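Local coordinates for protein gamma-glutamyltranspeptidase (Streptomyces lincolnensis, PDB 6J3A) that is a gamma-glutamyltranspeptidase homologue of the Ntn-hydrolase clan, related to LmbA, whose own substrate is not established, at residues Met552-Asp564 with Gly575-Gly587. Sequence-based numbering, arbitrary orientation.
Sequences MRPGSVTVEARMD and GHEVTVGPPWSEG
The guanidinium of R562 lies flat over one face of the W584 indole, the two planes 9° apart, with CZ 3.5 Å from the centroid of the six-membered ring in a cation-pi stack. Behind it, R562 CD sits over the five-membered ring as a CH-pi partner; the bend of the arginine chain at chi3 (-78°) turns the guanidinium over the face on which CD already rests. W584 also stacks on F2 of the second subunit. At the guanidinium edge, R562 NH1 donates to P583 O over 3.3 Å, almost straight and within the guanidinium plane, and makes a salt bridge to E560 OE2, which also accepts from N537 N; NH2 is hydrogen-bonded to D534 O. An alanine in place of R562 would probably leave this indole face without its cationic cover and deprive E560 OE2 of its salt-bridge mate.

These loops follow the parallel strands 556-560 and 577-581 of a beta-alpha-beta unit, linked through helix 565-573; strand 538-540 runs antiparallel along the other edge of 556-560.

E560 shows how one carboxylate can gather the backbone NH groups of a loop. Its OE1 accepts S585 N through the anti lone pair and E586 N from above the carboxylate plane, each at 2.9 Å, and also pairs with R608. Its CG packs against CG of E586, whose OE2 accepts a hydrogen bond from W509 NE1.

The backbone ladder alternates from E577 N on G555 O, through V557 N on E577 O, T579 N on V557 O and V559 N on T579 O, to G581 N on V559 O at 2.8 Å. On the face of V557, V559 and V578, V557 CG1 reaches V578 CG2 at 3.8 Å, and helix 299-319 covers V557 through V306. T558 projects from the reverse face, where its CG2 comes 3.6 Å from E586 OE1.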
loop_
_atom_site.group_PDB
_atom_site.type_symbol
_atom_site.label_atom_id
_atom_site.label_comp_id
_atom_site.label_asym_id
_atom_site.label_seq_id
_atom_site.Cartn_x
_atom_site.Cartn_y
_atom_site.Cartn_z
ATOM N N MET A 552 -32.662 -16.742 -7.035
ATOM C CA MET A 552 -31.737 -17.550 -6.228
ATOM C C MET A 552 -31.147 -18.695 -7.048
ATOM O O MET A 552 -31.737 -19.118 -8.044
ATOM C CB MET A 552 -32.438 -18.073 -4.969
ATOM C CG MET A 552 -32.987 -19.490 -4.981
ATOM S SD MET A 552 -33.759 -19.877 -3.391
ATOM C CE MET A 552 -32.826 -21.329 -2.914
ATOM N N ARG A 553 -29.981 -19.179 -6.633
ATOM C CA ARG A 553 -29.312 -20.288 -7.318
ATOM C C ARG A 553 -29.134 -21.439 -6.331
ATOM O O ARG A 553 -28.201 -21.421 -5.529
ATOM C CB ARG A 553 -27.973 -19.830 -7.890
ATOM C CG ARG A 553 -28.102 -18.720 -8.930
ATOM C CD ARG A 553 -26.854 -17.844 -9.028
ATOM N NE ARG A 553 -25.903 -18.269 -10.077
ATOM C CZ ARG A 553 -24.561 -18.320 -9.969
ATOM N NH1 ARG A 553 -23.928 -18.011 -8.833
ATOM N NH2 ARG A 553 -23.829 -18.712 -11.015
ATOM N N PRO A 554 -30.051 -22.429 -6.364
ATOM C CA PRO A 554 -30.028 -23.500 -5.368
ATOM C C PRO A 554 -28.726 -24.288 -5.341
ATOM O O PRO A 554 -28.223 -24.685 -6.391
ATOM C CB PRO A 554 -31.187 -24.409 -5.798
ATOM C CG PRO A 554 -32.121 -23.514 -6.523
ATOM C CD PRO A 554 -31.245 -22.527 -7.231
ATOM N N GLY A 555 -28.198 -24.486 -4.134
ATOM C CA GLY A 555 -26.957 -25.232 -3.905
ATOM C C GLY A 555 -25.678 -24.668 -4.513
ATOM O O GLY A 555 -24.674 -25.379 -4.595
ATOM N N SER A 556 -25.697 -23.394 -4.910
ATOM C CA SER A 556 -24.602 -22.795 -5.674
ATOM C C SER A 556 -23.583 -22.130 -4.775
ATOM O O SER A 556 -23.920 -21.235 -4.000
ATOM C CB SER A 556 -25.127 -21.761 -6.661
ATOM O OG SER A 556 -24.079 -21.304 -7.500
ATOM N N VAL A 557 -22.328 -22.547 -4.917
ATOM C CA VAL A 557 -21.225 -21.975 -4.146
ATOM C C VAL A 557 -20.028 -21.635 -5.045
ATOM O O VAL A 557 -19.677 -22.387 -5.955
ATOM C CB VAL A 557 -20.829 -22.905 -2.979
ATOM C CG1 VAL A 557 -20.115 -24.154 -3.476
ATOM C CG2 VAL A 557 -19.984 -22.159 -1.965
ATOM N N THR A 558 -19.412 -20.489 -4.777
ATOM C CA THR A 558 -18.335 -19.977 -5.623
ATOM C C THR A 558 -17.035 -19.816 -4.825
ATOM O O THR A 558 -16.956 -18.977 -3.932
ATOM C CB THR A 558 -18.743 -18.644 -6.275
ATOM O OG1 THR A 558 -19.981 -18.819 -6.973
ATOM C CG2 THR A 558 -17.676 -18.143 -7.263
ATOM N N VAL A 559 -16.027 -20.617 -5.172
ATOM C CA VAL A 559 -14.681 -20.513 -4.572
ATOM C C VAL A 559 -13.678 -19.888 -5.544
ATOM O O VAL A 559 -13.839 -19.996 -6.764
ATOM C CB VAL A 559 -14.124 -21.880 -4.093
ATOM C CG1 VAL A 559 -15.035 -22.484 -3.034
ATOM C CG2 VAL A 559 -13.915 -22.861 -5.246
ATOM N N GLU A 560 -12.642 -19.251 -4.995
ATOM C CA GLU A 560 -11.532 -18.741 -5.799
ATOM C C GLU A 560 -10.701 -19.909 -6.309
ATOM O O GLU A 560 -10.609 -20.951 -5.662
ATOM C CB GLU A 560 -10.650 -17.782 -4.998
ATOM C CG GLU A 560 -11.323 -16.464 -4.674
ATOM C CD GLU A 560 -10.411 -15.476 -3.971
ATOM O OE1 GLU A 560 -10.266 -14.346 -4.473
ATOM O OE2 GLU A 560 -9.839 -15.801 -2.911
ATOM N N ALA A 561 -10.081 -19.716 -7.469
ATOM C CA ALA A 561 -9.260 -20.754 -8.096
ATOM C C ALA A 561 -8.059 -21.173 -7.258
ATOM O O ALA A 561 -7.538 -22.261 -7.472
ATOM C CB ALA A 561 -8.792 -20.310 -9.480
ATOM N N ARG A 562 -7.630 -20.327 -6.318
ATOM C CA ARG A 562 -6.434 -20.605 -5.489
ATOM C C ARG A 562 -6.765 -21.305 -4.179
ATOM O O ARG A 562 -5.854 -21.619 -3.421
ATOM C CB ARG A 562 -5.533 -19.368 -5.254
ATOM C CG ARG A 562 -6.205 -18.016 -5.390
ATOM C CD ARG A 562 -5.222 -16.863 -5.372
ATOM N NE ARG A 562 -4.777 -16.579 -4.024
ATOM C CZ ARG A 562 -5.492 -15.971 -3.078
ATOM N NH1 ARG A 562 -6.735 -15.539 -3.286
ATOM N NH2 ARG A 562 -4.934 -15.799 -1.892
ATOM N N MET A 563 -8.049 -21.562 -3.918
ATOM C CA MET A 563 -8.437 -22.548 -2.909
ATOM C C MET A 563 -7.971 -23.930 -3.383
ATOM O O MET A 563 -7.959 -24.200 -4.585
ATOM C CB MET A 563 -9.953 -22.533 -2.697
ATOM C CG MET A 563 -10.456 -23.484 -1.613
ATOM S SD MET A 563 -12.099 -23.063 -0.979
ATOM C CE MET A 563 -11.708 -21.657 0.057
ATOM N N ASP A 564 -7.572 -24.785 -2.440
ATOM C CA ASP A 564 -7.094 -26.142 -2.737
ATOM C C ASP A 564 -8.116 -26.876 -3.619
ATOM O O ASP A 564 -9.300 -26.878 -3.281
ATOM C CB ASP A 564 -6.870 -26.913 -1.432
ATOM N N GLY A 575 -22.486 -32.697 -2.662
ATOM C CA GLY A 575 -23.679 -32.218 -3.358
ATOM C C GLY A 575 -23.748 -30.731 -3.623
ATOM O O GLY A 575 -24.802 -30.226 -4.015
ATOM N N HIS A 576 -22.644 -30.020 -3.413
ATOM C CA HIS A 576 -22.568 -28.607 -3.780
ATOM C C HIS A 576 -22.475 -28.462 -5.289
ATOM O O HIS A 576 -21.822 -29.267 -5.953
ATOM C CB HIS A 576 -21.340 -27.951 -3.163
ATOM C CG HIS A 576 -21.390 -27.860 -1.670
ATOM N ND1 HIS A 576 -21.910 -26.765 -1.013
ATOM C CD2 HIS A 576 -20.980 -28.717 -0.705
ATOM C CE1 HIS A 576 -21.826 -26.957 0.290
ATOM N NE2 HIS A 576 -21.267 -28.135 0.505
ATOM N N GLU A 577 -23.147 -27.444 -5.819
ATOM C CA GLU A 577 -22.933 -27.003 -7.195
ATOM C C GLU A 577 -21.850 -25.910 -7.194
ATOM O O GLU A 577 -22.125 -24.725 -6.992
ATOM C CB GLU A 577 -24.245 -26.521 -7.823
ATOM C CG GLU A 577 -25.319 -27.612 -7.932
ATOM C CD GLU A 577 -24.910 -28.816 -8.781
ATOM O OE1 GLU A 577 -25.338 -29.948 -8.452
ATOM O OE2 GLU A 577 -24.159 -28.636 -9.770
ATOM N N VAL A 578 -20.614 -26.344 -7.420
ATOM C CA VAL A 578 -19.430 -25.506 -7.260
ATOM C C VAL A 578 -19.013 -24.825 -8.559
ATOM O O VAL A 578 -18.678 -25.491 -9.542
ATOM C CB VAL A 578 -18.235 -26.344 -6.759
ATOM C CG1 VAL A 578 -16.963 -25.507 -6.652
ATOM C CG2 VAL A 578 -18.558 -26.970 -5.412
ATOM N N THR A 579 -19.008 -23.496 -8.537
ATOM C CA THR A 579 -18.417 -22.697 -9.609
ATOM C C THR A 579 -17.020 -22.244 -9.145
ATOM O O THR A 579 -16.874 -21.668 -8.063
ATOM C CB THR A 579 -19.301 -21.479 -9.967
ATOM O OG1 THR A 579 -20.663 -21.892 -10.128
ATOM C CG2 THR A 579 -18.852 -20.854 -11.263
ATOM N N VAL A 580 -16.002 -22.527 -9.956
ATOM C CA VAL A 580 -14.614 -22.116 -9.669
ATOM C C VAL A 580 -14.320 -20.751 -10.315
ATOM O O VAL A 580 -14.014 -20.671 -11.501
ATOM C CB VAL A 580 -13.581 -23.179 -10.141
ATOM C CG1 VAL A 580 -12.162 -22.788 -9.745
ATOM C CG2 VAL A 580 -13.892 -24.535 -9.528
ATOM N N GLY A 581 -14.410 -19.690 -9.513
ATOM C CA GLY A 581 -14.175 -18.327 -9.983
ATOM C C GLY A 581 -12.696 -18.013 -10.118
ATOM O O GLY A 581 -11.847 -18.843 -9.765
ATOM N N PRO A 582 -12.367 -16.803 -10.612
ATOM C CA PRO A 582 -10.959 -16.482 -10.819
ATOM C C PRO A 582 -10.169 -16.379 -9.509
ATOM O O PRO A 582 -10.755 -16.066 -8.466
ATOM C CB PRO A 582 -10.992 -15.122 -11.539
ATOM C CG PRO A 582 -12.391 -14.939 -11.987
ATOM C CD PRO A 582 -13.240 -15.690 -11.011
ATOM N N PRO A 583 -8.843 -16.609 -9.574
ATOM C CA PRO A 583 -7.998 -16.708 -8.381
ATOM C C PRO A 583 -8.142 -15.534 -7.417
ATOM O O PRO A 583 -8.175 -15.735 -6.207
ATOM C CB PRO A 583 -6.568 -16.722 -8.947
ATOM C CG PRO A 583 -6.689 -16.902 -10.416
ATOM C CD PRO A 583 -8.044 -16.428 -10.802
ATOM N N TRP A 584 -8.224 -14.324 -7.963
ATOM C CA TRP A 584 -8.267 -13.103 -7.159
ATOM C C TRP A 584 -9.555 -12.339 -7.425
ATOM O O TRP A 584 -9.532 -11.277 -8.049
ATOM C CB TRP A 584 -7.041 -12.240 -7.484
ATOM C CG TRP A 584 -5.748 -12.882 -7.087
ATOM C CD1 TRP A 584 -4.903 -13.578 -7.893
ATOM C CD2 TRP A 584 -5.164 -12.902 -5.775
ATOM N NE1 TRP A 584 -3.815 -14.024 -7.171
ATOM C CE2 TRP A 584 -3.951 -13.624 -5.869
ATOM C CE3 TRP A 584 -5.548 -12.380 -4.533
ATOM C CZ2 TRP A 584 -3.116 -13.835 -4.773
ATOM C CZ3 TRP A 584 -4.723 -12.589 -3.439
ATOM C CH2 TRP A 584 -3.513 -13.308 -3.566
ATOM N N SER A 585 -10.661 -12.892 -6.924
ATOM C CA SER A 585 -12.041 -12.460 -7.269
ATOM C C SER A 585 -13.064 -12.335 -6.126
ATOM O O SER A 585 -14.116 -11.728 -6.332
ATOM C CB SER A 585 -12.636 -13.441 -8.282
ATOM O OG SER A 585 -12.716 -14.750 -7.728
ATOM N N GLU A 586 -12.774 -12.890 -4.946
ATOM C CA GLU A 586 -13.728 -12.953 -3.822
ATOM C C GLU A 586 -13.275 -12.041 -2.688
ATOM O O GLU A 586 -12.248 -12.289 -2.074
ATOM C CB GLU A 586 -13.850 -14.383 -3.288
ATOM C CG GLU A 586 -14.429 -15.391 -4.268
ATOM C CD GLU A 586 -15.911 -15.203 -4.484
ATOM O OE1 GLU A 586 -16.344 -15.228 -5.665
ATOM O OE2 GLU A 586 -16.627 -15.018 -3.466
ATOM N N GLY A 587 -14.040 -10.988 -2.437
ATOM C CA GLY A 587 -13.850 -10.110 -1.285
ATOM C C GLY A 587 -13.141 -8.828 -1.646
ATOM O O GLY A 587 -12.172 -8.863 -2.404
HETATM O O HOH W 1 -23.648 -25.185 -2.109
#